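Local coordinates for COMB10 (PDB 2BHV), which probably serves as a core component of the Com type IV secretion system of Helicobacter pylori, its periplasmic domain belonging to the TrbI/VirB10 family, at residues A50-P55 against V64-E69; T54-Q59 against G90-N95; L103-S108 against L152-N157; N157-G162 against V214-G219. One frame throughout, in Å; residues are numbered along the deposited sequence.

Overall arrangement
All four contacts lie within one TrbI-like periplasmic domain, their centres about 10 to 13 Å apart. Contact 1 pairs neighbouring strands 48-52 and 62-68 of the large mixed sheet. From its shared residues Thr54 and Pro55 the chain runs into contact 2, where strand 56-57 packs alongside strand 87-94. Contact 3 joins strand 103-111, the next neighbour in that sheet, to 152-156, an outermost strand that the curl of the sheet brings round. Contact 4, which shares Asn157 with contact 3, pairs 161-162 with 215-216; with 56-57 these form a small three-stranded sheet. Contacts 3 and 4 also touch the second subunit, so this region contributes to the interface in the crystal assembly.

Contact 1 (A50-P55 against V64-E69); sequences AFLITP and VIAQVE
The Phe51 ring has Gln67 CB over one face, 3.7 Å above the ring plane and toward the rim, in a CH-pi contact, while Glu69 CG lies in plane at the edge, 3.8 Å from Phe51 CD2. Ring and Gln67 amide run side by side with their planes 57° apart, and Gln67 OE1 comes to 3.6 Å from Phe51 CZ. Two torsions bring this about: Phe51 CG sits between its backbone N and carbonyl carbon (chi1 64°), and Gln67 is extended. Ile53 CD1 continues this face, touching both Gln67 CB and Ile65 CG2. On the other face Leu52 CD2 meets Val64 CG2 at 3.7 Å, and also reaches Ala66 CB, which packs on Ala50 CB. The backbones form an antiparallel pair: Phe51 and Gln67 exchange two hydrogen bonds, the one from Gln67 N to Phe51 O being 2.8 Å, and Ile53 N gives one of 2.7 Å to Ile65 O. The Glu69 carboxylate lies against the backbone of Ala50, and its OE1 forms a salt bridge with Arg221. Strand 62-68 is flanked on its other side by strand 87-94, strand 48-52 by strand 221-226, and Trp107 of strand 103-111 packs against Val64 and Ala66.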
loop_
_atom_site.group_PDB
_atom_site.type_symbol
_atom_site.label_atom_id
_atom_site.label_comp_id
_atom_site.label_asym_id
_atom_site.label_seq_id
_atom_site.Cartn_x
_atom_site.Cartn_y
_atom_site.Cartn_z
ATOM N N ALA A 50 -14.800 -20.250 -19.643
ATOM C CA ALA A 50 -16.077 -19.568 -19.596
ATOM C C ALA A 50 -15.855 -18.065 -19.606
ATOM O O ALA A 50 -14.772 -17.579 -19.272
ATOM C CB ALA A 50 -16.866 -19.986 -18.366
ATOM N N PHE A 51 -16.880 -17.333 -20.011
ATOM C CA PHE A 51 -16.877 -15.892 -19.910
ATOM C C PHE A 51 -18.014 -15.425 -19.015
ATOM O O PHE A 51 -19.060 -16.076 -18.953
ATOM C CB PHE A 51 -16.945 -15.228 -21.296
ATOM C CG PHE A 51 -18.230 -15.492 -22.064
ATOM C CD1 PHE A 51 -19.325 -14.643 -21.930
ATOM C CD2 PHE A 51 -18.320 -16.559 -22.960
ATOM C CE1 PHE A 51 -20.497 -14.869 -22.648
ATOM C CE2 PHE A 51 -19.480 -16.794 -23.668
ATOM C CZ PHE A 51 -20.570 -15.948 -23.516
ATOM N N LEU A 52 -17.800 -14.304 -18.319
ATOM C CA LEU A 52 -18.785 -13.785 -17.382
ATOM C C LEU A 52 -19.847 -12.980 -18.084
ATOM O O LEU A 52 -19.527 -12.075 -18.855
ATOM C CB LEU A 52 -18.117 -12.899 -16.352
ATOM C CG LEU A 52 -17.067 -13.491 -15.420
ATOM C CD1 LEU A 52 -16.598 -12.418 -14.453
ATOM C CD2 LEU A 52 -17.606 -14.705 -14.659
ATOM N N ILE A 53 -21.110 -13.314 -17.807
ATOM C CA ILE A 53 -22.262 -12.572 -18.317
ATOM C C ILE A 53 -22.575 -11.432 -17.363
ATOM O O ILE A 53 -23.038 -10.384 -17.774
ATOM C CB ILE A 53 -23.495 -13.493 -18.487
ATOM C CG1 ILE A 53 -23.230 -14.520 -19.586
ATOM C CG2 ILE A 53 -24.739 -12.696 -18.817
ATOM C CD1 ILE A 53 -24.084 -15.768 -19.471
ATOM N N THR A 54 -22.285 -11.649 -16.090
ATOM C CA THR A 54 -22.575 -10.707 -15.014
ATOM C C THR A 54 -21.266 -10.198 -14.433
ATOM O O THR A 54 -20.332 -10.970 -14.305
ATOM C CB THR A 54 -23.368 -11.431 -13.920
ATOM O OG1 THR A 54 -24.728 -11.564 -14.351
ATOM C CG2 THR A 54 -23.321 -10.691 -12.571
ATOM N N PRO A 55 -21.180 -8.898 -14.091
ATOM C CA PRO A 55 -19.949 -8.402 -13.471
ATOM C C PRO A 55 -19.811 -8.818 -12.004
ATOM O O PRO A 55 -20.789 -9.213 -11.370
ATOM C CB PRO A 55 -20.094 -6.881 -13.576
ATOM C CG PRO A 55 -21.530 -6.642 -13.594
ATOM C CD PRO A 55 -22.169 -7.825 -14.271
ATOM N N VAL A 64 -23.125 -14.326 -9.720
ATOM C CA VAL A 64 -22.418 -14.243 -10.997
ATOM C C VAL A 64 -22.869 -15.352 -11.925
ATOM O O VAL A 64 -23.092 -16.482 -11.487
ATOM C CB VAL A 64 -20.865 -14.297 -10.822
ATOM C CG1 VAL A 64 -20.412 -15.613 -10.224
ATOM C CG2 VAL A 64 -20.170 -14.067 -12.132
ATOM N N ILE A 65 -23.015 -15.021 -13.207
ATOM C CA ILE A 65 -23.353 -16.011 -14.212
ATOM C C ILE A 65 -22.260 -16.051 -15.278
ATOM O O ILE A 65 -21.903 -15.029 -15.854
ATOM C CB ILE A 65 -24.709 -15.712 -14.862
ATOM C CG1 ILE A 65 -25.798 -15.572 -13.801
ATOM C CG2 ILE A 65 -25.076 -16.801 -15.865
ATOM C CD1 ILE A 65 -27.047 -14.882 -14.306
ATOM N N ALA A 66 -21.720 -17.238 -15.520
ATOM C CA ALA A 66 -20.764 -17.438 -16.599
ATOM C C ALA A 66 -21.338 -18.388 -17.659
ATOM O O ALA A 66 -22.290 -19.136 -17.409
ATOM C CB ALA A 66 -19.479 -17.973 -16.060
ATOM N N GLN A 67 -20.747 -18.356 -18.847
ATOM C CA GLN A 67 -21.155 -19.244 -19.908
ATOM C C GLN A 67 -19.998 -20.069 -20.447
ATOM O O GLN A 67 -18.979 -19.536 -20.822
ATOM C CB GLN A 67 -21.782 -18.451 -21.024
ATOM C CG GLN A 67 -22.529 -19.329 -21.964
ATOM C CD GLN A 67 -23.105 -18.582 -23.102
ATOM O OE1 GLN A 67 -22.668 -18.749 -24.230
ATOM N NE2 GLN A 67 -24.104 -17.752 -22.827
ATOM N N VAL A 68 -20.180 -21.383 -20.492
ATOM C CA VAL A 68 -19.121 -22.305 -20.894
ATOM C C VAL A 68 -18.846 -22.173 -22.386
ATOM O O VAL A 68 -19.773 -22.110 -23.188
ATOM C CB VAL A 68 -19.470 -23.758 -20.524
ATOM C CG1 VAL A 68 -18.317 -24.673 -20.864
ATOM C CG2 VAL A 68 -19.778 -23.866 -19.052
ATOM N N GLU A 69 -17.570 -22.139 -22.755
ATOM C CA GLU A 69 -17.187 -21.790 -24.126
ATOM C C GLU A 69 -17.035 -22.954 -25.097
ATOM O O GLU A 69 -16.960 -22.737 -26.299
ATOM C CB GLU A 69 -15.927 -20.933 -24.129
ATOM C CG GLU A 69 -16.158 -19.566 -23.562
ATOM C CD GLU A 69 -14.968 -18.680 -23.709
ATOM O OE1 GLU A 69 -14.580 -18.372 -24.844
ATOM O OE2 GLU A 69 -14.409 -18.277 -22.676
#

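Contact 2 (T54-Q59 against G90-N95); sequences TPISSQ and GYYSNN
Two beta sheets of the TrbI/VirB10-type domain meet here: strand 56-57, an outer strand of the small antiparallel sheet, packs alongside strand 87-94 of the large mixed sheet. The touching parts run roughly the same way, 30° apart, but the two strands do not pair through their backbones; Tyr92 and Asn94 reach across to strand 56-57 and Ser58. Tyr92 carries most of the contact. With chi1 at 69° its ring rises over the strand's own backbone toward 54-59, and Ile56 CG2 rests over one face of the Tyr92 ring, 3.8 Å from the centroid and 20° off the normal. This is a CH-pi contact displaced toward the rim, with Ile56 CG2 3.6 Å from Tyr92 CD1. The isoleucine and tyrosine side chains run antiparallel, each passing the other's flank. Farther out on the ring, Ser57 O approaches Tyr92 CE1 at 3.5 Å, and the phenol oxygen lies near the Ser57 backbone. Asn94, two residues on, also points toward 54-59, and its CB comes close to Ser58 O. Val64 of strand 62-68 packs on both Ile56 and Tyr92, and Leu103 of strand 103-111 touches Tyr92 as well, so the ring belongs to the core between the sheets. Beside Asn94, Ser58 OG is hydrogen-bonded to the backbone N of Val214, the residue just before strand 215-216.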
loop_
_atom_site.group_PDB
_atom_site.type_symbol
_atom_site.label_atom_id
_atom_site.label_comp_id
_atom_site.label_asym_id
_atom_site.label_seq_id
_atom_site.Cartn_x
_atom_site.Cartn_y
_atom_site.Cartn_z
ATOM N N THR A 54 -22.285 -11.649 -16.090
ATOM C CA THR A 54 -22.575 -10.707 -15.014
ATOM C C THR A 54 -21.266 -10.198 -14.433
ATOM O O THR A 54 -20.332 -10.970 -14.305
ATOM C CB THR A 54 -23.368 -11.431 -13.920
ATOM O OG1 THR A 54 -24.728 -11.564 -14.351
ATOM C CG2 THR A 54 -23.321 -10.691 -12.571
ATOM N N PRO A 55 -21.180 -8.898 -14.091
ATOM C CA PRO A 55 -19.949 -8.402 -13.471
ATOM C C PRO A 55 -19.811 -8.818 -12.004
ATOM O O PRO A 55 -20.789 -9.213 -11.370
ATOM C CB PRO A 55 -20.094 -6.881 -13.576
ATOM C CG PRO A 55 -21.530 -6.642 -13.594
ATOM C CD PRO A 55 -22.169 -7.825 -14.271
ATOM N N ILE A 56 -18.590 -8.737 -11.491
ATOM C CA ILE A 56 -18.292 -8.940 -10.077
ATOM C C ILE A 56 -17.715 -7.650 -9.488
ATOM O O ILE A 56 -16.547 -7.318 -9.753
ATOM C CB ILE A 56 -17.232 -10.043 -9.894
ATOM C CG1 ILE A 56 -17.744 -11.387 -10.421
ATOM C CG2 ILE A 56 -16.824 -10.167 -8.427
ATOM C CD1 ILE A 56 -16.711 -12.511 -10.328
ATOM N N SER A 57 -18.525 -6.927 -8.702
ATOM C CA SER A 57 -18.057 -5.710 -7.995
ATOM C C SER A 57 -17.463 -6.036 -6.606
ATOM O O SER A 57 -17.901 -6.983 -5.953
ATOM C CB SER A 57 -19.201 -4.719 -7.837
ATOM O OG SER A 57 -20.243 -5.302 -7.064
ATOM N N SER A 58 -16.476 -5.253 -6.160
ATOM C CA SER A 58 -15.758 -5.569 -4.898
ATOM C C SER A 58 -16.415 -5.015 -3.619
ATOM O O SER A 58 -16.013 -5.402 -2.514
ATOM C CB SER A 58 -14.265 -5.187 -4.953
ATOM O OG SER A 58 -14.063 -3.809 -4.679
ATOM N N GLN A 59 -17.399 -4.117 -3.751
ATOM C CA GLN A 59 -18.202 -3.758 -2.584
ATOM C C GLN A 59 -19.287 -4.827 -2.398
ATOM O O GLN A 59 -19.150 -5.721 -1.561
ATOM C CB GLN A 59 -18.818 -2.339 -2.674
ATOM C CG GLN A 59 -18.016 -1.257 -3.457
ATOM C CD GLN A 59 -18.779 -0.733 -4.718
ATOM O OE1 GLN A 59 -18.828 -1.399 -5.771
ATOM N NE2 GLN A 59 -19.365 0.454 -4.602
ATOM N N GLY A 90 -22.925 -18.882 -9.983
ATOM C CA GLY A 90 -22.106 -18.785 -8.783
ATOM C C GLY A 90 -22.501 -17.646 -7.854
ATOM O O GLY A 90 -23.256 -16.753 -8.235
ATOM N N TYR A 91 -21.982 -17.688 -6.628
ATOM C CA TYR A 91 -22.194 -16.636 -5.656
ATOM C C TYR A 91 -20.846 -16.214 -5.151
ATOM O O TYR A 91 -19.998 -17.045 -4.900
ATOM C CB TYR A 91 -23.079 -17.135 -4.522
ATOM C CG TYR A 91 -24.420 -17.587 -5.013
ATOM C CD1 TYR A 91 -25.458 -16.677 -5.206
ATOM C CD2 TYR A 91 -24.655 -18.922 -5.322
ATOM C CE1 TYR A 91 -26.706 -17.089 -5.686
ATOM C CE2 TYR A 91 -25.897 -19.346 -5.802
ATOM C CZ TYR A 91 -26.910 -18.427 -5.982
ATOM O OH TYR A 91 -28.117 -18.861 -6.452
ATOM N N TYR A 92 -20.646 -14.913 -5.033
ATOM C CA TYR A 92 -19.339 -14.374 -4.721
ATOM C C TYR A 92 -19.401 -13.393 -3.563
ATOM O O TYR A 92 -20.420 -12.719 -3.363
ATOM C CB TYR A 92 -18.734 -13.685 -5.946
ATOM C CG TYR A 92 -19.424 -12.384 -6.367
ATOM C CD1 TYR A 92 -19.056 -11.153 -5.801
ATOM C CD2 TYR A 92 -20.426 -12.381 -7.342
ATOM C CE1 TYR A 92 -19.658 -9.977 -6.184
ATOM C CE2 TYR A 92 -21.043 -11.200 -7.731
ATOM C CZ TYR A 92 -20.651 -9.998 -7.148
ATOM O OH TYR A 92 -21.261 -8.812 -7.522
ATOM N N SER A 93 -18.301 -13.311 -2.811
ATOM C CA SER A 93 -18.120 -12.269 -1.808
ATOM C C SER A 93 -16.679 -11.772 -1.798
ATOM O O SER A 93 -15.750 -12.509 -2.142
ATOM C CB SER A 93 -18.506 -12.770 -0.418
ATOM O OG SER A 93 -17.535 -13.680 0.086
ATOM N N ASN A 94 -16.509 -10.513 -1.406
ATOM C CA ASN A 94 -15.197 -9.955 -1.183
ATOM C C ASN A 94 -14.943 -9.923 0.313
ATOM O O ASN A 94 -15.748 -9.408 1.074
ATOM C CB ASN A 94 -15.086 -8.577 -1.834
ATOM C CG ASN A 94 -14.951 -8.672 -3.354
ATOM O OD1 ASN A 94 -15.919 -8.426 -4.115
ATOM N ND2 ASN A 94 -13.747 -9.063 -3.809
ATOM N N ASN A 95 -13.871 -10.594 0.733
ATOM C CA ASN A 95 -13.472 -10.680 2.141
ATOM C C ASN A 95 -12.264 -9.768 2.379
ATOM O O ASN A 95 -11.129 -10.230 2.571
ATOM C CB ASN A 95 -13.174 -12.151 2.530
ATOM C CG ASN A 95 -12.565 -12.313 3.967
ATOM O OD1 ASN A 95 -12.138 -13.422 4.356
ATOM N ND2 ASN A 95 -12.526 -11.213 4.740
#

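Contact 3 (L103-S108 against L152-N157); sequences LDIVWS and LSTLTN
Trp107, Thr154 and Leu152 carry this contact, in which strands 103-108 and 152-156 face each other across the interior without pairing their backbones. Four strands separate them in the order of the large sheet, which curls so that distant strands meet across a barrel-like core, consistent with a VirB10-type domain. The short axes stay 7.3 Å apart at their closest and run at 125°, and the side chains meet in between. Trp107 presents the pyrrole edge of its indole: NE1 gives a hydrogen bond to Thr154 OG1, 2.9 Å long with an N-H...O angle of 149°, the oxygen lying 20° out of the ring plane. The bond is therefore moderately bent, and the two side chains cross at about a right angle. Thr154 OG1 is directed at the indole because it lies opposite the carbonyl carbon about CA-CB, while the methyl CG2 turns to Ile105. Leu152 comes to the same indole edge next to the nitrogen, its CB 4.0 Å from Trp107 CD1. Ile105 completes the cluster: its CD1 lies 3.9 Å from Thr154 OG1, and its CG2 sits over one indole face, 3.5 Å above the plane. Ile224 of strand 221-226 also packs on Trp107. Thr154 and Thr156 make backbone hydrogen bonds to the second subunit, and Ile196 of that subunit packs on Thr154. The chemistry implies one directed polar link in an otherwise apolar core: the threonine hydroxyl accepts the buried indole N-H, which would help hold the indole edge turned toward strand 152-156.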
loop_
_atom_site.group_PDB
_atom_site.type_symbol
_atom_site.label_atom_id
_atom_site.label_comp_id
_atom_site.label_asym_id
_atom_site.label_seq_id
_atom_site.Cartn_x
_atom_site.Cartn_y
_atom_site.Cartn_z
ATOM N N LEU A 103 -11.418 -12.523 -3.054
ATOM C CA LEU A 103 -12.673 -12.833 -3.745
ATOM C C LEU A 103 -12.904 -14.314 -3.662
ATOM O O LEU A 103 -12.012 -15.099 -4.030
ATOM C CB LEU A 103 -12.588 -12.451 -5.230
ATOM C CG LEU A 103 -13.828 -12.145 -6.091
ATOM C CD1 LEU A 103 -13.608 -12.605 -7.510
ATOM C CD2 LEU A 103 -15.121 -12.717 -5.552
ATOM N N ASP A 104 -14.084 -14.712 -3.197
ATOM C CA ASP A 104 -14.437 -16.116 -3.229
ATOM C C ASP A 104 -15.637 -16.321 -4.112
ATOM O O ASP A 104 -16.631 -15.632 -3.962
ATOM C CB ASP A 104 -14.711 -16.638 -1.824
ATOM C CG ASP A 104 -13.536 -16.437 -0.892
ATOM O OD1 ASP A 104 -12.377 -16.504 -1.353
ATOM O OD2 ASP A 104 -13.761 -16.203 0.315
ATOM N N ILE A 105 -15.543 -17.264 -5.046
ATOM C CA ILE A 105 -16.677 -17.618 -5.876
ATOM C C ILE A 105 -17.012 -19.088 -5.637
ATOM O O ILE A 105 -16.180 -19.960 -5.845
ATOM C CB ILE A 105 -16.389 -17.374 -7.367
ATOM C CG1 ILE A 105 -15.908 -15.944 -7.603
ATOM C CG2 ILE A 105 -17.624 -17.660 -8.192
ATOM C CD1 ILE A 105 -15.218 -15.754 -8.906
ATOM N N VAL A 106 -18.225 -19.350 -5.172
ATOM C CA VAL A 106 -18.728 -20.711 -5.091
ATOM C C VAL A 106 -19.618 -20.980 -6.288
ATOM O O VAL A 106 -20.705 -20.438 -6.387
ATOM C CB VAL A 106 -19.538 -20.944 -3.808
ATOM C CG1 VAL A 106 -19.955 -22.409 -3.684
ATOM C CG2 VAL A 106 -18.748 -20.530 -2.611
ATOM N N TRP A 107 -19.147 -21.803 -7.207
ATOM C CA TRP A 107 -19.975 -22.200 -8.321
ATOM C C TRP A 107 -20.955 -23.268 -7.847
ATOM O O TRP A 107 -20.551 -24.365 -7.459
ATOM C CB TRP A 107 -19.114 -22.683 -9.492
ATOM C CG TRP A 107 -18.198 -21.605 -10.032
ATOM C CD1 TRP A 107 -16.843 -21.553 -9.908
ATOM C CD2 TRP A 107 -18.578 -20.426 -10.769
ATOM N NE1 TRP A 107 -16.346 -20.420 -10.518
ATOM C CE2 TRP A 107 -17.385 -19.712 -11.058
ATOM C CE3 TRP A 107 -19.808 -19.903 -11.215
ATOM C CZ2 TRP A 107 -17.381 -18.509 -11.773
ATOM C CZ3 TRP A 107 -19.802 -18.702 -11.926
ATOM C CH2 TRP A 107 -18.594 -18.021 -12.196
ATOM N N SER A 108 -22.245 -22.941 -7.863
ATOM C CA SER A 108 -23.240 -23.791 -7.223
ATOM C C SER A 108 -23.979 -24.702 -8.190
ATOM O O SER A 108 -24.201 -25.863 -7.878
ATOM C CB SER A 108 -24.232 -22.973 -6.392
ATOM O OG SER A 108 -25.155 -22.310 -7.219
ATOM N N LEU A 152 -14.408 -25.754 -6.741
ATOM C CA LEU A 152 -14.043 -25.301 -8.084
ATOM C C LEU A 152 -13.290 -23.985 -7.975
ATOM O O LEU A 152 -13.778 -23.026 -7.383
ATOM C CB LEU A 152 -15.281 -25.059 -8.928
ATOM C CG LEU A 152 -16.252 -26.108 -9.473
ATOM C CD1 LEU A 152 -15.610 -27.030 -10.493
ATOM C CD2 LEU A 152 -16.974 -26.859 -8.364
ATOM N N SER A 153 -12.101 -23.937 -8.548
ATOM C CA SER A 153 -11.311 -22.728 -8.545
ATOM C C SER A 153 -11.701 -21.892 -9.737
ATOM O O SER A 153 -12.235 -22.417 -10.715
ATOM C CB SER A 153 -9.839 -23.071 -8.624
ATOM O OG SER A 153 -9.434 -23.769 -7.464
ATOM N N THR A 154 -11.427 -20.587 -9.660
ATOM C CA THR A 154 -11.692 -19.673 -10.761
ATOM C C THR A 154 -10.418 -18.997 -11.167
ATOM O O THR A 154 -9.885 -18.199 -10.427
ATOM C CB THR A 154 -12.729 -18.630 -10.370
ATOM O OG1 THR A 154 -13.825 -19.293 -9.732
ATOM C CG2 THR A 154 -13.217 -17.890 -11.577
ATOM N N LEU A 155 -9.945 -19.335 -12.363
ATOM C CA LEU A 155 -8.653 -18.877 -12.885
ATOM C C LEU A 155 -8.821 -17.884 -14.022
ATOM O O LEU A 155 -9.883 -17.833 -14.643
ATOM C CB LEU A 155 -7.853 -20.079 -13.366
ATOM C CG LEU A 155 -7.207 -21.057 -12.369
ATOM C CD1 LEU A 155 -7.748 -21.006 -10.947
ATOM C CD2 LEU A 155 -7.266 -22.471 -12.905
ATOM N N THR A 156 -7.775 -17.104 -14.306
ATOM C CA THR A 156 -7.832 -16.103 -15.373
ATOM C C THR A 156 -7.782 -16.738 -16.720
ATOM O O THR A 156 -6.974 -17.658 -16.963
ATOM C CB THR A 156 -6.617 -15.215 -15.433
ATOM O OG1 THR A 156 -5.931 -15.236 -14.189
ATOM C CG2 THR A 156 -7.028 -13.819 -15.824
ATOM N N ASN A 157 -8.607 -16.209 -17.617
ATOM C CA ASN A 157 -8.359 -16.373 -19.026
ATOM C C ASN A 157 -8.425 -15.021 -19.722
ATOM O O ASN A 157 -8.747 -14.934 -20.901
ATOM C CB ASN A 157 -9.341 -17.356 -19.618
ATOM C CG ASN A 157 -8.943 -17.813 -20.998
ATOM O OD1 ASN A 157 -7.774 -17.804 -21.363
ATOM N ND2 ASN A 157 -9.923 -18.216 -21.774
#

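Contact 4 (N157-G162 against V214-G219); sequences NGLLIG and VVIREG
Arg217 spreads its guanidinium over Gly162, whose CA lies 4.2 Å above the middle of the group's plane. The side chain, bent at chi2 (85°), folds back along the paired backbones of a small antiparallel sheet in which 161-162 is an edge strand, 215-216 the central one and 56-57 the other edge. Gly162 and Val215 form a hydrogen-bonded pair: Val215 N reaches Gly162 O at 2.8 Å with a nearly straight N-H...O angle of 176°, and Gly162 N returns a bond of 2.9 Å to Val215 O. Beyond the non-hydrogen-bonded pair of Ile161 and Ile216, Arg217 N adds a third bond to Leu160 O. Leu160 CB also touches Arg217 CB at 4.0 Å. The aliphatic part of the arginine passes over the Leu160 carbonyl oxygen. On the face carrying Ile161 and Ile216 the contacts are apolar. Ile161 lies alongside Val214, both pointing the same way, with Ile161 CG2 4.0 Å from Val214 CG1. This face turns to the second subunit, where Ile196 packs on Leu159 and Ile216, Gln187 touches Ile161, and Gln187 OE1 accepts a hydrogen bond from Leu159 N; Phe180 of the same subunit packs on Arg217. Before the pairing begins, Asn157 and Gly158 both face Arg221 in a classic beta bulge. On the apolar face, Leu159 CD2 meets Ile216 CG2 methyl to methyl at 4.0 Å, the side chains crossing at a slant.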
loop_
_atom_site.group_PDB
_atom_site.type_symbol
_atom_site.label_atom_id
_atom_site.label_comp_id
_atom_site.label_asym_id
_atom_site.label_seq_id
_atom_site.Cartn_x
_atom_site.Cartn_y
_atom_site.Cartn_z
ATOM N N ASN A 157 -8.607 -16.209 -17.617
ATOM C CA ASN A 157 -8.359 -16.373 -19.026
ATOM C C ASN A 157 -8.425 -15.021 -19.722
ATOM O O ASN A 157 -8.747 -14.934 -20.901
ATOM C CB ASN A 157 -9.341 -17.356 -19.618
ATOM C CG ASN A 157 -8.943 -17.813 -20.998
ATOM O OD1 ASN A 157 -7.774 -17.804 -21.363
ATOM N ND2 ASN A 157 -9.923 -18.216 -21.774
ATOM N N GLY A 158 -8.078 -13.973 -18.978
ATOM C CA GLY A 158 -8.178 -12.602 -19.447
ATOM C C GLY A 158 -9.332 -11.898 -18.769
ATOM O O GLY A 158 -10.445 -11.846 -19.312
ATOM N N LEU A 159 -9.073 -11.372 -17.575
ATOM C CA LEU A 159 -10.065 -10.596 -16.842
ATOM C C LEU A 159 -10.026 -9.133 -17.271
ATOM O O LEU A 159 -8.947 -8.556 -17.436
ATOM C CB LEU A 159 -9.827 -10.684 -15.333
ATOM C CG LEU A 159 -9.839 -12.057 -14.668
ATOM C CD1 LEU A 159 -9.364 -11.968 -13.221
ATOM C CD2 LEU A 159 -11.213 -12.689 -14.757
ATOM N N LEU A 160 -11.208 -8.547 -17.457
ATOM C CA LEU A 160 -11.325 -7.115 -17.649
ATOM C C LEU A 160 -11.509 -6.441 -16.300
ATOM O O LEU A 160 -12.609 -6.454 -15.730
ATOM C CB LEU A 160 -12.490 -6.800 -18.561
ATOM C CG LEU A 160 -12.174 -6.750 -20.052
ATOM C CD1 LEU A 160 -12.019 -8.150 -20.634
ATOM C CD2 LEU A 160 -13.286 -5.983 -20.775
ATOM N N ILE A 161 -10.419 -5.868 -15.787
ATOM C CA ILE A 161 -10.399 -5.377 -14.411
ATOM C C ILE A 161 -10.349 -3.863 -14.341
ATOM O O ILE A 161 -9.387 -3.254 -14.794
ATOM C CB ILE A 161 -9.214 -5.938 -13.615
ATOM C CG1 ILE A 161 -9.227 -7.472 -13.630
ATOM C CG2 ILE A 161 -9.252 -5.408 -12.184
ATOM C CD1 ILE A 161 -7.865 -8.104 -13.445
ATOM N N GLY A 162 -11.393 -3.268 -13.771
ATOM C CA GLY A 162 -11.419 -1.841 -13.474
ATOM C C GLY A 162 -11.137 -1.598 -12.003
ATOM O O GLY A 162 -11.689 -2.295 -11.144
ATOM N N VAL A 214 -12.720 -2.724 -6.764
ATOM C CA VAL A 214 -12.287 -3.539 -7.870
ATOM C C VAL A 214 -13.502 -4.160 -8.544
ATOM O O VAL A 214 -14.316 -4.829 -7.907
ATOM C CB VAL A 214 -11.360 -4.651 -7.418
ATOM C CG1 VAL A 214 -10.977 -5.525 -8.601
ATOM C CG2 VAL A 214 -10.138 -4.078 -6.777
ATOM N N VAL A 215 -13.617 -3.933 -9.844
ATOM C CA VAL A 215 -14.669 -4.552 -10.608
ATOM C C VAL A 215 -14.046 -5.481 -11.635
ATOM O O VAL A 215 -13.056 -5.128 -12.273
ATOM C CB VAL A 215 -15.612 -3.505 -11.271
ATOM C CG1 VAL A 215 -16.484 -4.156 -12.337
ATOM C CG2 VAL A 215 -16.469 -2.832 -10.215
ATOM N N ILE A 216 -14.612 -6.682 -11.748
ATOM C CA ILE A 216 -14.295 -7.576 -12.835
ATOM C C ILE A 216 -15.482 -7.534 -13.802
ATOM O O ILE A 216 -16.551 -8.073 -13.506
ATOM C CB ILE A 216 -13.994 -8.974 -12.309
ATOM C CG1 ILE A 216 -12.733 -8.922 -11.435
ATOM C CG2 ILE A 216 -13.785 -9.945 -13.465
ATOM C CD1 ILE A 216 -12.526 -10.115 -10.564
ATOM N N ARG A 217 -15.304 -6.848 -14.932
ATOM C CA ARG A 217 -16.403 -6.576 -15.866
ATOM C C ARG A 217 -16.949 -7.835 -16.520
ATOM O O ARG A 217 -16.241 -8.817 -16.707
ATOM C CB ARG A 217 -15.956 -5.607 -16.966
ATOM C CG ARG A 217 -16.212 -4.124 -16.685
ATOM C CD ARG A 217 -15.069 -3.522 -15.859
ATOM N NE ARG A 217 -14.849 -2.093 -16.126
ATOM C CZ ARG A 217 -13.885 -1.595 -16.913
ATOM N NH1 ARG A 217 -13.018 -2.400 -17.549
ATOM N NH2 ARG A 217 -13.785 -0.274 -17.059
ATOM N N GLU A 218 -18.215 -7.798 -16.889
ATOM C CA GLU A 218 -18.772 -8.847 -17.720
ATOM C C GLU A 218 -17.984 -8.926 -19.034
ATOM O O GLU A 218 -17.479 -7.923 -19.518
ATOM C CB GLU A 218 -20.274 -8.600 -17.960
ATOM C CG GLU A 218 -20.614 -7.444 -18.906
ATOM C CD GLU A 218 -20.609 -6.073 -18.250
ATOM O OE1 GLU A 218 -19.960 -5.872 -17.200
ATOM O OE2 GLU A 218 -21.271 -5.176 -18.808
ATOM N N GLY A 219 -17.876 -10.120 -19.598
ATOM C CA GLY A 219 -17.045 -10.336 -20.769
ATOM C C GLY A 219 -15.663 -10.828 -20.379
ATOM O O GLY A 219 -14.879 -11.270 -21.229
#